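T cell receptor gamma chain (Monodelphis domestica, PDB 7L15) pairs with the T cell receptor mu chain to form the marsupial gamma mu receptor, in which it probably contributes to antigen recognition. Local coordinates at residues A21-K26 and G93-A98; G175-T178 and S183-Q186. All blocks are in the same frame, centred on the assembly; numbering follows the deposited sequence.

Overall arrangement
From the N terminus, the chain first builds an immunoglobulin V domain. In contact 1, strand 21-28 of one sheet meets strand 93-101 of the other, closing a long loop of 66 intervening residues and tying the two halves of the sandwich together by a disulfide. Only after this loop has closed does the chain reach the C1-type domain, where contact 2 joins 175-178 to 183-186, neighbouring strands of one sheet, with four residues between the segments at the end of a tight hairpin. The contacts therefore lie in series, neither nested nor crossed, on opposite sides of the chain's centre. The centres of contact 1 and contact 2 are about 24 Å apart.

Contact 1: A21-K26 and G93-A98; sequences ASLNCK and GVYHCA
Leu-23 faces Tyr-95 and Cys-25 faces Cys-97 across the interior of the V domain, where two strands from different sheets run in the same general direction. The CA atoms of Leu-23 and Tyr-95 are 8.2 Å apart, but those of Cys-25 and Cys-97 only 6.4 Å, so the strands draw together toward the disulfide. At this spacing side chains, not backbone bonds, join the layers, and beta alternation sends Asn-24 and His-96 outward.

The Cys-25 SG–Cys-97 SG bond of 2.1 Å is the canonical intersheet disulfide of the immunoglobulin fold. Its halves differ: in Cys-25 the sulfur lies opposite the backbone N (chi1 -176°), whereas in Cys-97 it sits between N and the carbonyl carbon (chi1 58°). With chi3 at 79° the bridge is right-handed, and Cys-25 CB lies 3.7 Å from Cys-97 CB.

One step away, Leu-23 presses its CD2 methyl on Tyr-95 CB at 3.4 Å, a tight fit, and reaches the ring's CG obliquely at 3.9 Å; the two side chains cross at about a right angle. A branched aliphatic residue suits this place because it packs between the sheets, against Tyr-95 and Trp-37, beside the disulfide. Tyr-95 is apolar along its stem, yet its OH bonds to Asp-91 O, forming the tyrosine corner. Gly-93 O lies at the edge of the Tyr-95 ring, in its plane.

Trp-37 of strand 34-40 packs against Leu-23 and both cysteines, and Leu-6 of strand 5-7 touches both cysteines too. The Gln-8 side chain bonds to Tyr-95 O and Cys-97 N, while strand 79-84 pairs with 21-26. On the outer face, His-96 meets Trp-53 of the mu chain edge-to-face.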
# COMPACT_ATOMS: atom_id res chain seq x y z
N ALA B 21 14.05 4.05 18.28
CA ALA B 21 13.68 3.13 17.22
C ALA B 21 14.75 3.16 16.14
O ALA B 21 15.18 4.24 15.73
CB ALA B 21 12.32 3.52 16.62
N SER B 22 15.14 1.98 15.67
CA SER B 22 16.13 1.83 14.62
C SER B 22 15.45 1.29 13.37
O SER B 22 14.85 0.21 13.40
CB SER B 22 17.26 0.89 15.04
OG SER B 22 17.81 1.29 16.28
N LEU B 23 15.56 2.03 12.28
CA LEU B 23 14.93 1.68 11.02
C LEU B 23 16.00 1.22 10.06
O LEU B 23 17.07 1.83 9.98
CB LEU B 23 14.14 2.86 10.45
CG LEU B 23 12.82 3.16 11.16
CD1 LEU B 23 13.04 4.09 12.31
CD2 LEU B 23 11.83 3.75 10.19
N ASN B 24 15.72 0.15 9.32
CA ASN B 24 16.69 -0.49 8.45
C ASN B 24 16.41 -0.15 6.98
O ASN B 24 15.26 -0.08 6.56
CB ASN B 24 16.67 -2.01 8.63
CG ASN B 24 16.99 -2.43 10.05
OD1 ASN B 24 17.71 -1.73 10.77
ND2 ASN B 24 16.49 -3.59 10.44
N CYS B 25 17.49 0.03 6.22
CA CYS B 25 17.41 0.22 4.77
C CYS B 25 18.53 -0.61 4.15
O CYS B 25 19.71 -0.23 4.23
CB CYS B 25 17.55 1.69 4.40
SG CYS B 25 17.35 2.09 2.63
N LYS B 26 18.18 -1.75 3.55
CA LYS B 26 19.12 -2.52 2.74
C LYS B 26 19.04 -1.99 1.31
O LYS B 26 18.02 -2.17 0.63
CB LYS B 26 18.80 -4.01 2.81
N GLY B 93 4.57 7.90 11.91
CA GLY B 93 4.38 8.11 10.49
C GLY B 93 5.17 7.06 9.73
O GLY B 93 5.74 6.14 10.33
N VAL B 94 5.20 7.20 8.41
CA VAL B 94 5.93 6.27 7.56
C VAL B 94 7.27 6.89 7.16
O VAL B 94 7.32 8.01 6.64
CB VAL B 94 5.11 5.87 6.33
CG1 VAL B 94 5.83 4.76 5.54
CG2 VAL B 94 3.73 5.42 6.75
N TYR B 95 8.34 6.15 7.41
CA TYR B 95 9.70 6.59 7.14
C TYR B 95 10.26 5.81 5.95
O TYR B 95 10.33 4.58 5.99
CB TYR B 95 10.59 6.39 8.37
CG TYR B 95 10.24 7.29 9.53
CD1 TYR B 95 9.02 7.18 10.18
CD2 TYR B 95 11.14 8.25 9.99
CE1 TYR B 95 8.69 7.99 11.24
CE2 TYR B 95 10.81 9.08 11.05
CZ TYR B 95 9.57 8.94 11.66
OH TYR B 95 9.20 9.74 12.73
N HIS B 96 10.64 6.53 4.90
CA HIS B 96 11.16 5.94 3.68
C HIS B 96 12.62 6.32 3.53
O HIS B 96 12.98 7.49 3.65
CB HIS B 96 10.41 6.45 2.45
CG HIS B 96 8.94 6.15 2.46
ND1 HIS B 96 8.40 5.06 1.81
CD2 HIS B 96 7.89 6.83 2.98
CE1 HIS B 96 7.09 5.07 1.96
NE2 HIS B 96 6.76 6.13 2.67
N CYS B 97 13.46 5.34 3.24
CA CYS B 97 14.78 5.68 2.72
C CYS B 97 14.70 5.86 1.21
O CYS B 97 13.81 5.32 0.55
CB CYS B 97 15.82 4.63 3.08
SG CYS B 97 15.47 2.97 2.50
N ALA B 98 15.61 6.65 0.67
CA ALA B 98 15.56 6.96 -0.75
C ALA B 98 16.97 7.11 -1.29
O ALA B 98 17.93 7.33 -0.53
CB ALA B 98 14.76 8.23 -1.01

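Contact 2: G175-T178 and S183-Q186; sequences GPIT and SYSQ
Thr-178 and Ser-185 form an antiparallel hydrogen-bonded pair in a beta hairpin of the C1-type domain, strand 173-180 with strand 183-193. Thr-178 N bonds to Ser-185 O at 2.9 Å, and Ser-185 N returns a bond to Thr-178 O at 2.8 Å. Their hydroxyls lie on the same face of the sheet, joined by a weak bond from Ser-185 OG to Thr-178 OG1 at 3.3 Å. In both residues the oxygen stands between the backbone N and the carbonyl carbon, which lets the two hydroxyls approach, and small polar side chains suit this partly exposed place.

Ile-177 turns elsewhere. Its CG2 meets Tyr-184 CB at 3.9 Å, the two side chains crossing at about a right angle, while its CG1 lies against the amide of Gln-186, 3.7 Å from NE2. Asn-155 and Val-157 also pack on Ile-177.

Pro-176 packs on Ser-178 of the mu chain. Gln-186 reaches across to Gly-175, its CG opposite the backbone N (chi1 -178°) and passing Pro-176 O at 3.8 Å; the extended chain carries the amide to Gly-175 O. There Gln-186 NE2 gives its hydrogen at 2.8 Å, coming in nearly in line with the Gly-175 C=O, and that oxygen lies 18° out of the Gln-186 amide plane.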
# COMPACT_ATOMS: atom_id res chain seq x y z
N GLY B 175 -8.67 -7.25 1.40
CA GLY B 175 -9.61 -6.46 2.16
C GLY B 175 -8.91 -5.44 3.04
O GLY B 175 -7.69 -5.45 3.21
N PRO B 176 -9.69 -4.55 3.63
CA PRO B 176 -9.11 -3.56 4.54
C PRO B 176 -8.63 -4.24 5.81
O PRO B 176 -9.05 -5.34 6.15
CB PRO B 176 -10.28 -2.62 4.82
CG PRO B 176 -11.48 -3.57 4.85
CD PRO B 176 -11.16 -4.62 3.77
N ILE B 177 -7.75 -3.56 6.53
CA ILE B 177 -7.39 -4.02 7.87
C ILE B 177 -8.47 -3.53 8.83
O ILE B 177 -8.70 -2.33 8.96
CB ILE B 177 -6.01 -3.51 8.28
CG1 ILE B 177 -4.97 -4.06 7.29
CG2 ILE B 177 -5.70 -3.94 9.70
CD1 ILE B 177 -3.53 -3.75 7.62
N THR B 178 -9.15 -4.47 9.48
CA THR B 178 -10.31 -4.16 10.30
C THR B 178 -10.04 -4.53 11.75
O THR B 178 -9.34 -5.50 12.04
CB THR B 178 -11.55 -4.89 9.81
OG1 THR B 178 -11.42 -6.28 10.12
CG2 THR B 178 -11.69 -4.73 8.30
N SER B 183 -6.58 -5.77 18.60
CA SER B 183 -6.84 -6.93 17.75
C SER B 183 -7.33 -6.48 16.38
O SER B 183 -8.44 -5.95 16.26
CB SER B 183 -7.84 -7.87 18.41
OG SER B 183 -8.10 -8.99 17.60
N TYR B 184 -6.51 -6.69 15.35
CA TYR B 184 -6.89 -6.39 13.98
C TYR B 184 -6.83 -7.65 13.14
O TYR B 184 -6.17 -8.63 13.49
CB TYR B 184 -5.99 -5.31 13.37
CG TYR B 184 -6.09 -3.96 14.04
CD1 TYR B 184 -5.36 -3.67 15.18
CD2 TYR B 184 -6.92 -2.97 13.52
CE1 TYR B 184 -5.46 -2.42 15.80
CE2 TYR B 184 -7.02 -1.73 14.12
CZ TYR B 184 -6.29 -1.46 15.26
OH TYR B 184 -6.41 -0.21 15.85
N SER B 185 -7.50 -7.61 11.99
CA SER B 185 -7.49 -8.74 11.07
C SER B 185 -7.55 -8.25 9.63
O SER B 185 -7.89 -7.10 9.36
CB SER B 185 -8.64 -9.70 11.38
OG SER B 185 -9.87 -9.05 11.13
N GLN B 186 -7.23 -9.15 8.70
CA GLN B 186 -7.32 -8.83 7.28
C GLN B 186 -7.47 -10.12 6.50
O GLN B 186 -6.79 -11.10 6.78
CB GLN B 186 -6.08 -8.08 6.77
CG GLN B 186 -6.20 -7.70 5.31
CD GLN B 186 -4.94 -7.07 4.76
OE1 GLN B 186 -3.85 -7.61 4.91
NE2 GLN B 186 -5.09 -5.91 4.11